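Local coordinates for protein DNA-(apurinic or apyrimidinic site) lyase (Xenopus laevis, PDB 6WCD) that acts in DNA repair as a weak apurinic/apyrimidinic endonuclease and a 3'-5' exonuclease, here seen as its catalytic domain with bound magnesium, at residues G64-A69 with N140-R145; N7-R12 with E34-R39; I30-T35 with A69-S74. One frame throughout, in Å; residues are numbered along the deposited sequence.

Contact 1: residues G64-A69 with N140-R145; sequences GYSGVA and NVYCPR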
loop_
_atom_site.group_PDB
_atom_site.type_symbol
_atom_site.label_atom_id
_atom_site.label_comp_id
_atom_site.label_asym_id
_atom_site.label_seq_id
_atom_site.Cartn_x
_atom_site.Cartn_y
_atom_site.Cartn_z
ATOM N N GLY A 64 -11.895 14.441 3.093
ATOM C CA GLY A 64 -10.838 14.272 4.080
ATOM C C GLY A 64 -10.707 12.901 4.655
ATOM O O GLY A 64 -10.202 12.751 5.771
ATOM N N TYR A 65 -11.156 11.896 3.931
ATOM C CA TYR A 65 -11.265 10.532 4.410
ATOM C C TYR A 65 -10.430 9.583 3.573
ATOM O O TYR A 65 -10.416 9.697 2.349
ATOM C CB TYR A 65 -12.743 10.144 4.365
ATOM C CG TYR A 65 -13.067 8.721 4.689
ATOM C CD1 TYR A 65 -13.483 7.858 3.702
ATOM C CD2 TYR A 65 -13.058 8.261 5.994
ATOM C CE1 TYR A 65 -13.822 6.531 3.986
ATOM C CE2 TYR A 65 -13.392 6.917 6.274
ATOM C CZ TYR A 65 -13.768 6.069 5.255
ATOM O OH TYR A 65 -14.152 4.756 5.575
ATOM N N SER A 66 -9.773 8.645 4.252
ATOM C CA SER A 66 -9.076 7.523 3.585
ATOM C C SER A 66 -8.057 8.095 2.604
ATOM O O SER A 66 -7.430 9.125 2.906
ATOM C CB SER A 66 -10.145 6.629 2.975
ATOM O OG SER A 66 -9.545 5.495 2.440
ATOM N N GLY A 67 -7.874 7.470 1.469
ATOM C CA GLY A 67 -6.938 7.917 0.473
ATOM C C GLY A 67 -5.605 7.231 0.512
ATOM O O GLY A 67 -5.031 6.971 1.579
ATOM N N VAL A 68 -5.064 6.935 -0.661
ATOM C CA VAL A 68 -3.732 6.350 -0.796
ATOM C C VAL A 68 -3.009 7.085 -1.912
ATOM O O VAL A 68 -3.616 7.678 -2.813
ATOM C CB VAL A 68 -3.742 4.850 -1.112
ATOM C CG1 VAL A 68 -4.319 4.059 0.068
ATOM C CG2 VAL A 68 -4.468 4.540 -2.391
ATOM N N ALA A 69 -1.664 7.101 -1.818
ATOM C CA ALA A 69 -0.846 7.795 -2.803
ATOM C C ALA A 69 0.457 7.049 -2.939
ATOM O O ALA A 69 1.059 6.623 -1.966
ATOM C CB ALA A 69 -0.554 9.239 -2.413
ATOM N N ASN A 140 -0.766 -0.597 -3.596
ATOM C CA ASN A 140 -0.700 0.203 -2.367
ATOM C C ASN A 140 -2.116 0.243 -1.789
ATOM O O ASN A 140 -3.021 0.804 -2.424
ATOM C CB ASN A 140 -0.186 1.596 -2.728
ATOM C CG ASN A 140 -0.246 2.587 -1.602
ATOM O OD1 ASN A 140 -0.548 2.211 -0.477
ATOM N ND2 ASN A 140 0.027 3.850 -1.900
ATOM N N VAL A 141 -2.334 -0.364 -0.611
ATOM C CA VAL A 141 -3.694 -0.550 -0.060
ATOM C C VAL A 141 -3.841 -0.020 1.343
ATOM O O VAL A 141 -2.921 -0.096 2.178
ATOM C CB VAL A 141 -4.151 -2.017 -0.094
ATOM C CG1 VAL A 141 -4.217 -2.525 -1.489
ATOM C CG2 VAL A 141 -3.213 -2.942 0.704
ATOM N N TYR A 142 -5.026 0.543 1.635
ATOM C CA TYR A 142 -5.466 0.939 2.968
ATOM C C TYR A 142 -6.724 0.145 3.252
ATOM O O TYR A 142 -7.802 0.546 2.837
ATOM C CB TYR A 142 -5.699 2.454 3.054
ATOM C CG TYR A 142 -6.217 2.984 4.377
ATOM C CD1 TYR A 142 -5.709 2.539 5.580
ATOM C CD2 TYR A 142 -7.236 3.913 4.430
ATOM C CE1 TYR A 142 -6.202 3.002 6.808
ATOM C CE2 TYR A 142 -7.724 4.384 5.626
ATOM C CZ TYR A 142 -7.207 3.936 6.818
ATOM O OH TYR A 142 -7.715 4.406 8.019
ATOM N N CYS A 143 -6.596 -0.974 3.937
ATOM C CA CYS A 143 -7.726 -1.887 4.094
ATOM C C CYS A 143 -8.721 -1.296 5.099
ATOM O O CYS A 143 -8.359 -0.510 5.985
ATOM C CB CYS A 143 -7.202 -3.242 4.517
ATOM S SG CYS A 143 -6.242 -4.070 3.177
ATOM N N PRO A 144 -9.998 -1.625 4.951
ATOM C CA PRO A 144 -11.018 -1.103 5.841
ATOM C C PRO A 144 -10.972 -1.727 7.221
ATOM O O PRO A 144 -10.208 -2.665 7.508
ATOM C CB PRO A 144 -12.332 -1.508 5.153
ATOM C CG PRO A 144 -11.956 -2.093 3.839
ATOM C CD PRO A 144 -10.565 -2.427 3.844
ATOM N N ARG A 145 -11.800 -1.157 8.057
ATOM C CA ARG A 145 -11.891 -1.648 9.376
ATOM C C ARG A 145 -13.339 -2.015 9.665
ATOM O O ARG A 145 -14.270 -1.380 9.198
ATOM C CB ARG A 145 -11.439 -0.587 10.375
#

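Contact 2: residues N7-R12 with E34-R39; sequences NINGIR and ETKVTR. With MG (magnesium ion), chain B; BU1 (1,4-butanediol), chain F.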
loop_
_atom_site.group_PDB
_atom_site.type_symbol
_atom_site.label_atom_id
_atom_site.label_comp_id
_atom_site.label_asym_id
_atom_site.label_seq_id
_atom_site.Cartn_x
_atom_site.Cartn_y
_atom_site.Cartn_z
ATOM N N ASN A 7 1.401 4.347 6.731
ATOM C CA ASN A 7 0.083 4.901 7.028
ATOM C C ASN A 7 0.368 6.179 7.792
ATOM O O ASN A 7 0.825 6.164 8.948
ATOM C CB ASN A 7 -0.772 3.953 7.834
ATOM C CG ASN A 7 -2.102 4.581 8.200
ATOM O OD1 ASN A 7 -2.199 5.767 8.455
ATOM N ND2 ASN A 7 -3.137 3.769 8.250
ATOM N N ILE A 8 0.192 7.308 7.101
ATOM C CA ILE A 8 0.646 8.605 7.568
ATOM C C ILE A 8 -0.404 9.340 8.378
ATOM O O ILE A 8 -0.117 10.396 8.956
ATOM C CB ILE A 8 1.134 9.415 6.336
ATOM C CG1 ILE A 8 1.956 10.611 6.738
ATOM C CG2 ILE A 8 -0.046 9.849 5.460
ATOM C CD1 ILE A 8 2.671 11.310 5.513
ATOM N N ASN A 9 -1.609 8.771 8.500
ATOM C CA ASN A 9 -2.666 9.341 9.340
ATOM C C ASN A 9 -2.947 10.796 8.992
ATOM O O ASN A 9 -3.192 11.630 9.872
ATOM C CB ASN A 9 -2.359 9.195 10.848
ATOM C CG ASN A 9 -3.614 9.332 11.701
ATOM O OD1 ASN A 9 -4.675 8.793 11.375
ATOM N ND2 ASN A 9 -3.514 10.070 12.780
ATOM N N GLY A 10 -2.939 11.062 7.687
ATOM C CA GLY A 10 -3.187 12.402 7.192
ATOM C C GLY A 10 -1.863 13.084 6.786
ATOM O O GLY A 10 -1.031 13.388 7.647
ATOM N N ILE A 11 -1.677 13.365 5.501
ATOM C CA ILE A 11 -0.468 14.067 5.059
ATOM C C ILE A 11 -0.306 15.396 5.766
ATOM O O ILE A 11 0.760 15.725 6.291
ATOM C CB ILE A 11 -0.471 14.257 3.544
ATOM C CG1 ILE A 11 -0.264 12.924 2.838
ATOM C CG2 ILE A 11 0.619 15.236 3.100
ATOM C CD1 ILE A 11 -0.428 12.996 1.313
ATOM N N ARG A 12 -1.350 16.208 5.781
ATOM C CA ARG A 12 -1.299 17.518 6.431
ATOM C C ARG A 12 -1.045 17.404 7.933
ATOM O O ARG A 12 -0.357 18.253 8.512
ATOM C CB ARG A 12 -2.589 18.279 6.164
ATOM C CG ARG A 12 -2.741 18.801 4.717
ATOM C CD ARG A 12 -1.787 19.899 4.499
ATOM N NE ARG A 12 -1.963 20.588 3.218
ATOM C CZ ARG A 12 -1.420 21.763 2.983
ATOM N NH1 ARG A 12 -0.677 22.366 3.913
ATOM N NH2 ARG A 12 -1.681 22.407 1.836
ATOM N N GLU A 34 -3.905 6.408 4.017
ATOM C CA GLU A 34 -4.728 7.376 4.742
ATOM C C GLU A 34 -4.106 8.767 4.568
ATOM O O GLU A 34 -3.743 9.467 5.519
ATOM C CB GLU A 34 -4.934 6.998 6.227
ATOM C CG GLU A 34 -6.155 7.722 6.744
ATOM C CD GLU A 34 -6.404 7.587 8.206
ATOM O OE1 GLU A 34 -5.479 7.257 8.979
ATOM O OE2 GLU A 34 -7.600 7.858 8.591
ATOM N N THR A 35 -4.055 9.191 3.307
ATOM C CA THR A 35 -3.587 10.537 2.981
ATOM C C THR A 35 -4.520 11.602 3.538
ATOM O O THR A 35 -4.065 12.715 3.847
ATOM C CB THR A 35 -3.504 10.750 1.485
ATOM O OG1 THR A 35 -4.837 10.625 0.995
ATOM C CG2 THR A 35 -2.594 9.732 0.829
ATOM N N LYS A 36 -5.821 11.296 3.688
ATOM C CA LYS A 36 -6.887 12.242 4.023
ATOM C C LYS A 36 -6.987 13.357 3.008
ATOM O O LYS A 36 -7.570 14.390 3.278
ATOM C CB LYS A 36 -6.779 12.765 5.465
ATOM C CG LYS A 36 -6.792 11.634 6.503
ATOM C CD LYS A 36 -6.897 12.111 7.945
ATOM C CE LYS A 36 -6.819 10.927 8.871
ATOM N NZ LYS A 36 -7.204 11.375 10.246
ATOM N N VAL A 37 -6.508 13.109 1.802
ATOM C CA VAL A 37 -6.665 14.037 0.694
ATOM C C VAL A 37 -7.810 13.583 -0.200
ATOM O O VAL A 37 -7.768 12.478 -0.753
ATOM C CB VAL A 37 -5.370 14.157 -0.131
ATOM C CG1 VAL A 37 -5.568 15.139 -1.294
ATOM C CG2 VAL A 37 -4.194 14.615 0.749
ATOM N N THR A 38 -8.803 14.435 -0.379
ATOM C CA THR A 38 -9.841 14.244 -1.361
ATOM C C THR A 38 -9.783 15.374 -2.368
ATOM O O THR A 38 -9.208 16.451 -2.103
ATOM C CB THR A 38 -11.224 14.135 -0.673
ATOM O OG1 THR A 38 -11.392 15.167 0.297
ATOM C CG2 THR A 38 -11.345 12.821 0.033
ATOM N N ARG A 39 -10.423 15.176 -3.538
ATOM C CA ARG A 39 -10.183 16.122 -4.624
ATOM C C ARG A 39 -10.803 17.479 -4.343
ATOM O O ARG A 39 -10.320 18.503 -4.870
ATOM C CB ARG A 39 -10.726 15.600 -5.946
ATOM C CG ARG A 39 -9.643 14.827 -6.692
ATOM C CD ARG A 39 -10.073 14.495 -8.093
ATOM N NE ARG A 39 -9.941 15.580 -9.061
ATOM C CZ ARG A 39 -10.361 15.451 -10.315
ATOM N NH1 ARG A 39 -10.934 14.308 -10.672
ATOM N NH2 ARG A 39 -10.206 16.409 -11.196
HETATM MG MG MG B . -5.473 6.897 10.976
HETATM C C1 BU1 F . -5.686 18.888 8.407
HETATM C C2 BU1 F . -4.488 18.765 9.371
HETATM C C3 BU1 F . -4.903 17.940 10.590
HETATM C C4 BU1 F . -4.129 18.356 11.845
HETATM O O5 BU1 F . -5.364 19.498 7.165
HETATM O O6 BU1 F . -4.152 17.317 12.802
HETATM O O HOH W 1 -3.561 6.086 10.875
HETATM O O HOH W 2 -5.081 13.031 11.113
HETATM O O HOH W 3 -7.586 10.054 12.536
HETATM O O HOH W 4 -3.998 15.488 4.474
HETATM O O HOH W 5 -7.433 7.718 11.136
HETATM O O HOH W 6 -5.510 6.432 12.994
HETATM O O HOH W 7 -6.268 5.029 10.528
#

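Contact 3: residues I30-T35 with A69-S74; sequences ICLQET and ATFCKS. With MG (magnesium ion), chain B.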
loop_
_atom_site.group_PDB
_atom_site.type_symbol
_atom_site.label_atom_id
_atom_site.label_comp_id
_atom_site.label_asym_id
_atom_site.label_seq_id
_atom_site.Cartn_x
_atom_site.Cartn_y
_atom_site.Cartn_z
ATOM N N ILE A 30 7.525 5.621 -2.705
ATOM C CA ILE A 30 6.989 5.830 -1.364
ATOM C C ILE A 30 5.481 5.734 -1.451
ATOM O O ILE A 30 4.835 6.543 -2.142
ATOM C CB ILE A 30 7.434 7.175 -0.755
ATOM C CG1 ILE A 30 8.950 7.184 -0.653
ATOM C CG2 ILE A 30 6.727 7.418 0.593
ATOM C CD1 ILE A 30 9.520 8.525 -0.479
ATOM N N CYS A 31 4.917 4.798 -0.708
ATOM C CA CYS A 31 3.504 4.504 -0.705
ATOM C C CYS A 31 2.913 4.953 0.627
ATOM O O CYS A 31 3.296 4.438 1.694
ATOM C CB CYS A 31 3.262 3.028 -0.932
ATOM S SG CYS A 31 3.810 2.465 -2.570
ATOM N N LEU A 32 2.006 5.885 0.561
ATOM C CA LEU A 32 1.320 6.429 1.734
ATOM C C LEU A 32 -0.104 5.938 1.772
ATOM O O LEU A 32 -0.802 5.900 0.742
ATOM C CB LEU A 32 1.313 7.945 1.724
ATOM C CG LEU A 32 2.696 8.601 1.636
ATOM C CD1 LEU A 32 2.587 10.116 1.671
ATOM C CD2 LEU A 32 3.632 8.125 2.693
ATOM N N GLN A 33 -0.546 5.589 2.976
ATOM C CA GLN A 33 -1.953 5.282 3.213
ATOM C C GLN A 33 -2.592 6.269 4.181
ATOM O O GLN A 33 -1.951 6.864 5.033
ATOM C CB GLN A 33 -2.131 3.854 3.748
ATOM C CG GLN A 33 -1.497 2.826 2.842
ATOM C CD GLN A 33 -0.058 2.575 3.163
ATOM O OE1 GLN A 33 0.344 2.573 4.324
ATOM N NE2 GLN A 33 0.712 2.313 2.141
ATOM N N GLU A 34 -3.905 6.408 4.017
ATOM C CA GLU A 34 -4.728 7.376 4.742
ATOM C C GLU A 34 -4.106 8.767 4.568
ATOM O O GLU A 34 -3.743 9.467 5.519
ATOM C CB GLU A 34 -4.934 6.998 6.227
ATOM C CG GLU A 34 -6.155 7.722 6.744
ATOM C CD GLU A 34 -6.404 7.587 8.206
ATOM O OE1 GLU A 34 -5.479 7.257 8.979
ATOM O OE2 GLU A 34 -7.600 7.858 8.591
ATOM N N THR A 35 -4.055 9.191 3.307
ATOM C CA THR A 35 -3.587 10.537 2.981
ATOM C C THR A 35 -4.520 11.602 3.538
ATOM O O THR A 35 -4.065 12.715 3.847
ATOM C CB THR A 35 -3.504 10.750 1.485
ATOM O OG1 THR A 35 -4.837 10.625 0.995
ATOM C CG2 THR A 35 -2.594 9.732 0.829
ATOM N N ALA A 69 -1.664 7.101 -1.818
ATOM C CA ALA A 69 -0.846 7.795 -2.803
ATOM C C ALA A 69 0.457 7.049 -2.939
ATOM O O ALA A 69 1.059 6.623 -1.966
ATOM C CB ALA A 69 -0.554 9.239 -2.413
ATOM N N THR A 70 0.949 6.950 -4.181
ATOM C CA THR A 70 2.278 6.439 -4.477
ATOM C C THR A 70 3.090 7.525 -5.135
ATOM O O THR A 70 2.660 8.111 -6.150
ATOM C CB THR A 70 2.177 5.205 -5.364
ATOM O OG1 THR A 70 1.520 4.190 -4.618
ATOM C CG2 THR A 70 3.533 4.705 -5.804
ATOM N N PHE A 71 4.226 7.833 -4.524
ATOM C CA PHE A 71 5.164 8.837 -4.987
ATOM C C PHE A 71 6.377 8.126 -5.566
ATOM O O PHE A 71 6.987 7.300 -4.902
ATOM C CB PHE A 71 5.606 9.757 -3.845
ATOM C CG PHE A 71 4.572 10.710 -3.390
ATOM C CD1 PHE A 71 3.627 10.337 -2.459
ATOM C CD2 PHE A 71 4.579 11.979 -3.882
ATOM C CE1 PHE A 71 2.614 11.323 -2.043
ATOM C CE2 PHE A 71 3.639 12.909 -3.505
ATOM C CZ PHE A 71 2.684 12.566 -2.595
ATOM N N CYS A 72 6.741 8.496 -6.780
ATOM C CA CYS A 72 7.861 7.897 -7.487
ATOM C C CYS A 72 8.927 8.940 -7.810
ATOM O O CYS A 72 8.612 10.030 -8.261
ATOM C CB CYS A 72 7.368 7.273 -8.801
ATOM S SG CYS A 72 6.143 6.033 -8.578
ATOM N N LYS A 73 10.214 8.609 -7.598
ATOM C CA LYS A 73 11.267 9.423 -8.142
ATOM C C LYS A 73 11.331 9.268 -9.667
ATOM O O LYS A 73 10.702 8.390 -10.249
ATOM C CB LYS A 73 12.601 9.057 -7.491
ATOM C CG LYS A 73 12.664 9.404 -6.019
ATOM C CD LYS A 73 14.054 9.269 -5.417
ATOM C CE LYS A 73 14.084 9.894 -4.023
ATOM N NZ LYS A 73 15.345 9.531 -3.284
ATOM N N SER A 74 12.083 10.150 -10.317
ATOM C CA SER A 74 12.257 10.069 -11.774
ATOM C C SER A 74 12.764 8.711 -12.207
ATOM O O SER A 74 12.417 8.244 -13.302
ATOM C CB SER A 74 13.217 11.181 -12.250
ATOM O OG SER A 74 14.516 11.016 -11.717
HETATM MG MG MG B . -5.473 6.897 10.976
HETATM O O HOH W 5 -7.433 7.718 11.136
HETATM O O HOH W 1 -3.561 6.086 10.875
HETATM O O HOH W 6 -5.510 6.432 12.994
HETATM O O HOH W 7 -6.268 5.029 10.528
#

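Contact 1: residues G64-A69 with N140-R145
The CG1 methyl of V68 meets the first side-chain carbon of Y142, CB, at 3.7 Å, and the two side chains pass at a slant. The tyrosine ring turns off beyond this point. With CG anti to the backbone N (chi1 177°), it runs back along G64-A69 and brings the CD2 side of the ring to S66. There the serine hydroxyl sits in the ring plane at its rim, with OG 3.4 Å from Y142 CD2, and not over a face. The same OG is hydrogen-bonded to the backbone oxygen of E116, which satisfies this buried hydroxyl.

The other branch of V68 looks back along the partner strand, CG2 lying 4.0 Å from the backbone O of N140. CB of the valine stands over the flat N140 amide, 4.0 Å from ND2 and only slightly farther from OD1. That amide is held against rotation from both ends: OD1 accepts from Q33 NE2, while ND2 is hydrogen-bonded to T70 OG1 and lies 3.0 Å from the backbone O of A69.

The contact joins the two central sheets of the DNase I-like fold, strand 68-72 belonging to one and strand 133-142 to the other, and it illustrates how such a sandwich changes character along its seam. At N140 a buried amide ties the sheets together by polar bonds; at V68 plain hydrocarbon packing takes over; at Y142 the chain reaches the metal site, its side chain touching E34 and D183. Y142 is probably an active-site residue, as in relatives, and the contacts at its CB and at its ring edge are consistent with a fixed course for the ring toward the metal site.

Contact 2: residues N7-R12 with E34-R39
N9 and E34 share one magnesium ion, each giving it a single oxygen: N9 OD1 binds at 2.1 Å and E34 OE1 at 2.0 Å. Four waters complete a six-coordinate shell. The two side chains run side by side in the same direction, amide and carboxylate planes turned 50° apart, and it is the cation that lets their oxygens stand so close.

The second shell works through these waters. E34 OE2, not itself a ligand, accepts from one of them at 2.6 Å, and N7 OD1 accepts from another at 2.8 Å. The same N7 oxygen also takes the backbone N-H of N9, an Asx turn, which probably helps present N9 to the metal; the opposite end of the N7 amide is hydrogen-bonded to D183.

Farther out, backbone bonds fix the two loops to each other. G10 N donates to E34 O at 2.8 Å, lying almost straight out from the carbonyl, whereas I11 N reaches T35 O from above its plane. Glycine suits position 10: its backbone angles would press a CB against the preceding carbonyl, and K36 lies over it, CG 3.7 Å from G10 CA. Fully extended beyond CG, K36 carries NZ back toward the metal, where two waters join it to N9 O and, weakly, to N9 OD1. A long ion pair of 3.9 Å links K36 NZ to E34 OE2. A methionine in its place would probably leave both waters without the N-H donor they accept from and E34 OE2 without that distant positive charge. Behind, I11 CD1 packs on T35 CB at 3.8 Å.

The chemistry is that of a magnesium-dependent nuclease: few direct protein ligands, and four waters, two of them held by the second-shell oxygens N7 OD1 and E34 OE2.

Contact 3: residues I30-T35 with A69-S74
F71 and I30 form an antiparallel hydrogen-bonded pair, and the phenylalanine can be followed outward from there. Its CB rests 3.7 Å from I30 O, the very carbonyl that F71 N uses at 2.8 Å in an almost straight bond (177° at the hydrogen). With CG anti to its own carbonyl carbon (chi1 -72°), the ring leans along the partner strand. CD1 keeps I30 O at its edge, in the ring plane, and CE1 then meets L32 CD1 at 3.9 Å, the two side chains slanting past each other. The F71 side chain also touches L18 and L22 of helix 18-25, and V49.

Two pairs along, L32 and A69 exchange a second couple of backbone bonds, L32 N to A69 O being 2.8 Å long. T35, just past the strand, lays its CG2 against A69 CB at 3.9 Å. C31 and T70, the non-hydrogen-bonded pair between, turn to the other face of the sheet, toward strand 133-142; C31 SG stands 3.5 Å from T70 OG1, which is hydrogen-bonded to N140 ND2 of the facing sheet.

This is a standard antiparallel pairing of neighbouring strands within one sheet of the sandwich, greasy on the helix side and partly polar on the side facing the second sheet. Chemically, four backbone bonds hold the end of strand 29-33 to its neighbour inside the sheet, just before the chain turns out to E34 and the magnesium.

The three contacts lie close together, their centres 8 to 12 Å apart, and all belong to the DNase I-like catalytic domain. Contact 3 pairs strands 29-33 and 68-72 within the six-strand sheet; contact 1 carries strand 68-72 across to strand 133-142 of the other sheet; contact 2 joins the loops that follow strands 2-7 and 29-33. Along the chain, contact 2 closes before contact 1 opens, whereas contacts 1 and 3 interleave and share A69. Contacts 2 and 3 have E34 and T35 in common. Backbone bonds between S66 and K36 and between G67 and T35 complete the network, so sheet framework and metal loops form one continuous unit.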